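Local coordinates for Alr1585 protein (Nostoc sp., PDB 5C2I) that probably uses its haem iron to reduce hydrogen peroxide while oxidising dyes and other substrates, as a dye-decolorizing (DyP-type) peroxidase, at residues I187-N190 and Q194-E197. The protein carries 1 engineered substitution. Sequence-based numbering, arbitrary orientation.
With HEM (protoporphyrin IX containing Fe), chain E.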
ATOM      1  N   ILE A 187     -12.091  -5.628 -11.765  1.00 21.84           N
ATOM      2  CA  ILE A 187     -12.704  -4.354 -11.399  1.00 21.94           C
ATOM      3  C   ILE A 187     -11.640  -3.301 -11.387  1.00 21.45           C
ATOM      4  O   ILE A 187     -10.662  -3.369 -10.641  1.00 23.31           O
ATOM      5  CB  ILE A 187     -13.366  -4.420  -9.993  1.00 23.10           C
ATOM      6  CG1 ILE A 187     -14.386  -5.548  -9.909  1.00 25.22           C
ATOM      7  CG2 ILE A 187     -14.010  -3.093  -9.613  1.00 23.83           C
ATOM      8  CD1 ILE A 187     -15.552  -5.496 -10.856  1.00 27.21           C
ATOM      9  N   LEU A 188     -11.792  -2.338 -12.270  1.00 20.59           N
ATOM     10  CA  LEU A 188     -10.962  -1.177 -12.336  1.00 22.01           C
ATOM     11  C   LEU A 188     -11.427  -0.123 -11.338  1.00 20.98           C
ATOM     12  O   LEU A 188     -12.612   0.075 -11.180  1.00 19.44           O
ATOM     13  CB  LEU A 188     -11.047  -0.657 -13.766  1.00 23.22           C
ATOM     14  CG  LEU A 188     -10.028   0.290 -14.311  1.00 25.68           C
ATOM     15  CD1 LEU A 188      -8.659  -0.369 -14.356  1.00 26.34           C
ATOM     16  CD2 LEU A 188     -10.467   0.658 -15.726  1.00 26.36           C
ATOM     17  N   ARG A 189     -10.471   0.466 -10.632  1.00 21.87           N
ATOM     18  CA  ARG A 189     -10.732   1.515  -9.642  1.00 23.72           C
ATOM     19  C   ARG A 189      -9.845   2.713  -9.846  1.00 25.09           C
ATOM     20  O   ARG A 189      -8.742   2.605 -10.357  1.00 26.50           O
ATOM     21  CB  ARG A 189     -10.518   1.020  -8.225  1.00 24.75           C
ATOM     22  CG  ARG A 189     -11.563   0.028  -7.816  1.00 26.12           C
ATOM     23  CD  ARG A 189     -11.288  -0.487  -6.421  1.00 28.97           C
ATOM     24  NE  ARG A 189     -12.068  -1.696  -6.222  1.00 32.36           N
ATOM     25  CZ  ARG A 189     -13.303  -1.753  -5.770  1.00 32.99           C
ATOM     26  NH1 ARG A 189     -13.946  -0.654  -5.389  1.00 37.91           N
ATOM     27  NH2 ARG A 189     -13.869  -2.948  -5.658  1.00 32.07           N
ATOM     28  N   ASN A 190     -10.358   3.878  -9.491  1.00 25.78           N
ATOM     29  CA  ASN A 190      -9.562   5.091  -9.543  1.00 26.18           C
ATOM     30  C   ASN A 190      -8.860   5.273  -8.198  1.00 27.64           C
ATOM     31  O   ASN A 190      -9.062   4.488  -7.270  1.00 25.48           O
ATOM     32  CB  ASN A 190     -10.408   6.310  -9.939  1.00 25.75           C
ATOM     33  CG  ASN A 190     -11.499   6.632  -8.923  1.00 24.90           C
ATOM     34  OD1 ASN A 190     -11.480   6.181  -7.775  1.00 23.82           O
ATOM     35  ND2 ASN A 190     -12.476   7.420  -9.371  1.00 23.64           N
ATOM     36  N   GLN A 194     -13.086   4.357  -6.233  1.00 21.33           N
ATOM     37  CA  GLN A 194     -14.366   4.168  -6.881  1.00 21.33           C
ATOM     38  C   GLN A 194     -14.195   3.190  -8.045  1.00 19.14           C
ATOM     39  O   GLN A 194     -13.157   3.183  -8.690  1.00 18.35           O
ATOM     40  CB  GLN A 194     -14.932   5.493  -7.415  1.00 22.07           C
ATOM     41  CG  GLN A 194     -15.098   6.597  -6.390  1.00 23.70           C
ATOM     42  CD  GLN A 194     -15.417   7.906  -7.075  1.00 24.76           C
ATOM     43  OE1 GLN A 194     -14.593   8.450  -7.810  1.00 25.66           O
ATOM     44  NE2 GLN A 194     -16.632   8.401  -6.870  1.00 23.93           N
ATOM     45  N   ILE A 195     -15.229   2.405  -8.324  1.00 18.36           N
ATOM     46  CA  ILE A 195     -15.224   1.511  -9.479  1.00 18.21           C
ATOM     47  C   ILE A 195     -15.432   2.345 -10.736  1.00 17.79           C
ATOM     48  O   ILE A 195     -16.402   3.115 -10.833  1.00 17.06           O
ATOM     49  CB  ILE A 195     -16.329   0.454  -9.394  1.00 18.50           C
ATOM     50  CG1 ILE A 195     -16.090  -0.464  -8.179  1.00 19.27           C
ATOM     51  CG2 ILE A 195     -16.447  -0.344 -10.702  1.00 18.46           C
ATOM     52  CD1 ILE A 195     -17.209  -1.450  -7.925  1.00 19.99           C
ATOM     53  N   ILE A 196     -14.543   2.180 -11.729  1.00 16.85           N
ATOM     54  CA  ILE A 196     -14.609   2.986 -12.925  1.00 16.87           C
ATOM     55  C   ILE A 196     -14.593   2.098 -14.169  1.00 16.22           C
ATOM     56  O   ILE A 196     -14.356   0.878 -14.103  1.00 15.80           O
ATOM     57  CB  ILE A 196     -13.464   4.027 -13.018  1.00 18.05           C
ATOM     58  CG1 ILE A 196     -12.073   3.340 -12.923  1.00 18.62           C
ATOM     59  CG2 ILE A 196     -13.612   5.065 -11.918  1.00 18.36           C
ATOM     60  CD1 ILE A 196     -10.925   4.202 -13.382  1.00 19.36           C
ATOM     61  N   GLU A 197     -14.855   2.708 -15.302  1.00 16.22           N
ATOM     62  CA  GLU A 197     -14.601   2.066 -16.595  1.00 15.76           C
ATOM     63  C   GLU A 197     -13.358   2.777 -17.173  1.00 16.63           C
ATOM     64  O   GLU A 197     -12.885   3.774 -16.631  1.00 16.77           O
ATOM     65  CB  GLU A 197     -15.836   2.145 -17.477  1.00 16.09           C
ATOM     66  CG  GLU A 197     -16.426   3.530 -17.650  1.00 16.52           C
ATOM     67  CD  GLU A 197     -15.523   4.439 -18.485  1.00 17.78           C
ATOM     68  OE1 GLU A 197     -14.995   3.986 -19.513  1.00 17.70           O
ATOM     69  OE2 GLU A 197     -15.310   5.600 -18.102  1.00 20.01           O
TER
HETATM   70  CHA HEM E 501     -24.580   4.482 -17.307  1.00 13.30           C
HETATM   71  CHB HEM E 501     -20.221   4.082 -19.332  1.00 13.49           C
HETATM   72  CHC HEM E 501     -22.037   0.989 -22.581  1.00 13.80           C
HETATM   73  CHD HEM E 501     -26.417   1.616 -20.683  1.00 14.48           C
HETATM   74  C1A HEM E 501     -23.235   4.661 -17.588  1.00 13.20           C
HETATM   75  C2A HEM E 501     -22.360   5.538 -16.882  1.00 14.07           C
HETATM   76  C3A HEM E 501     -21.141   5.422 -17.452  1.00 13.10           C
HETATM   77  C4A HEM E 501     -21.256   4.463 -18.483  1.00 13.58           C
HETATM   78  CMA HEM E 501     -19.865   6.114 -17.055  1.00 13.61           C
HETATM   79  CAA HEM E 501     -22.704   6.449 -15.696  1.00 12.77           C
HETATM   80  CBA HEM E 501     -22.604   5.855 -14.288  1.00 14.05           C
HETATM   81  CGA HEM E 501     -23.564   4.702 -14.176  1.00 14.47           C
HETATM   82  O1A HEM E 501     -24.788   4.873 -13.902  1.00 15.91           O
HETATM   83  O2A HEM E 501     -23.129   3.565 -14.365  1.00 14.08           O
HETATM   84  C1B HEM E 501     -20.354   3.159 -20.367  1.00 15.15           C
HETATM   85  C2B HEM E 501     -19.264   2.710 -21.191  1.00 14.99           C
HETATM   86  C3B HEM E 501     -19.747   1.831 -22.057  1.00 14.60           C
HETATM   87  C4B HEM E 501     -21.189   1.784 -21.801  1.00 14.65           C
HETATM   88  CMB HEM E 501     -17.849   3.146 -21.042  1.00 15.31           C
HETATM   89  CAB HEM E 501     -19.083   0.998 -23.091  1.00 14.62           C
HETATM   90  CBB HEM E 501     -17.786   0.647 -23.053  1.00 15.38           C
HETATM   91  C1C HEM E 501     -23.426   0.919 -22.387  1.00 14.78           C
HETATM   92  C2C HEM E 501     -24.331   0.279 -23.209  1.00 14.43           C
HETATM   93  C3C HEM E 501     -25.578   0.482 -22.676  1.00 15.31           C
HETATM   94  C4C HEM E 501     -25.405   1.232 -21.508  1.00 14.56           C
HETATM   95  CMC HEM E 501     -24.042  -0.549 -24.427  1.00 14.55           C
HETATM   96  CAC HEM E 501     -26.887   0.064 -23.176  1.00 14.88           C
HETATM   97  CBC HEM E 501     -27.263  -0.129 -24.417  1.00 16.19           C
HETATM   98  C1D HEM E 501     -26.194   2.368 -19.531  1.00 14.38           C
HETATM   99  C2D HEM E 501     -27.289   2.691 -18.623  1.00 14.19           C
HETATM  100  C3D HEM E 501     -26.801   3.522 -17.712  1.00 13.83           C
HETATM  101  C4D HEM E 501     -25.369   3.654 -18.059  1.00 13.39           C
HETATM  102  CMD HEM E 501     -28.732   2.215 -18.687  1.00 15.72           C
HETATM  103  CAD HEM E 501     -27.547   4.095 -16.542  1.00 14.08           C
HETATM  104  CBD HEM E 501     -28.306   5.385 -16.875  1.00 14.24           C
HETATM  105  CGD HEM E 501     -29.049   5.853 -15.667  1.00 13.43           C
HETATM  106  O1D HEM E 501     -28.825   7.004 -15.300  1.00 13.40           O
HETATM  107  O2D HEM E 501     -29.884   5.117 -15.038  1.00 15.31           O
HETATM  108  NA  HEM E 501     -22.565   4.066 -18.615  1.00 13.41           N
HETATM  109  NB  HEM E 501     -21.454   2.644 -20.819  1.00 13.87           N
HETATM  110  NC  HEM E 501     -24.089   1.586 -21.399  1.00 14.08           N
HETATM  111  ND  HEM E 501     -25.077   3.023 -19.208  1.00 13.68           N
HETATM  112 FE   HEM E 501     -23.331   2.863 -20.010  1.00 15.06          FE
HETATM  113  O   HOH W   1     -22.843   0.903 -18.832  1.00 20.81           O
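N190 and Q194 hold the closed end of this short beta hairpin through three hydrogen bonds, two of them made by the asparagine side chain, one as acceptor and one as donor. N190 OD1 accepts the backbone N of Q194 at 2.9 Å, the donor standing well above the carbonyl plane, while N190 ND2 gives a nearly straight bond of 2.8 Å to Q194 OE1, which lies in the asparagine's own amide plane. CG of N190 sits between its backbone N and carbonyl carbon (chi1 63°), which turns the amide across the turn to reach both partners. Backbone to backbone, N190 N bonds Q194 O, and two residues further along each strand I196 N bonds L188 O at 2.9 Å. An alanine in place of N190 would probably leave Q194 N and OE1 without these partners and open a gap beside I196 CG2. Q194 NE2 bonds the backbone oxygens of D294 and V308.

Packing is close on the buried side, where I196 lays CG2 and CD1 against N190 CB and its CG1 meets L188 CG at 3.9 Å. R189 and I195, a non-hydrogen-bonded pair, form the exposed side. There the guanidinium lies with one face over I195 CG1, NH1 coming to 3.5 Å; that same nitrogen bonds G193 O, and NH2 has a weak, long ion pair with D41. I187 CG2 touches the same I195 CG1, at 3.6 Å.

E197, part of the haem pocket, starts away from the first strand at its CB; its OE1 comes to 3.3 Å from haem methyl CMB and accepts F199 N and Q261 NE2, while OE2 accepts F201 N. The hairpin joins the end of strand 177-189 to strand 195-196, one of the two edge strands of its antiparallel sheet within this chain; strand 363-369 touches I187 and L188, and the loop at P374 meets I196.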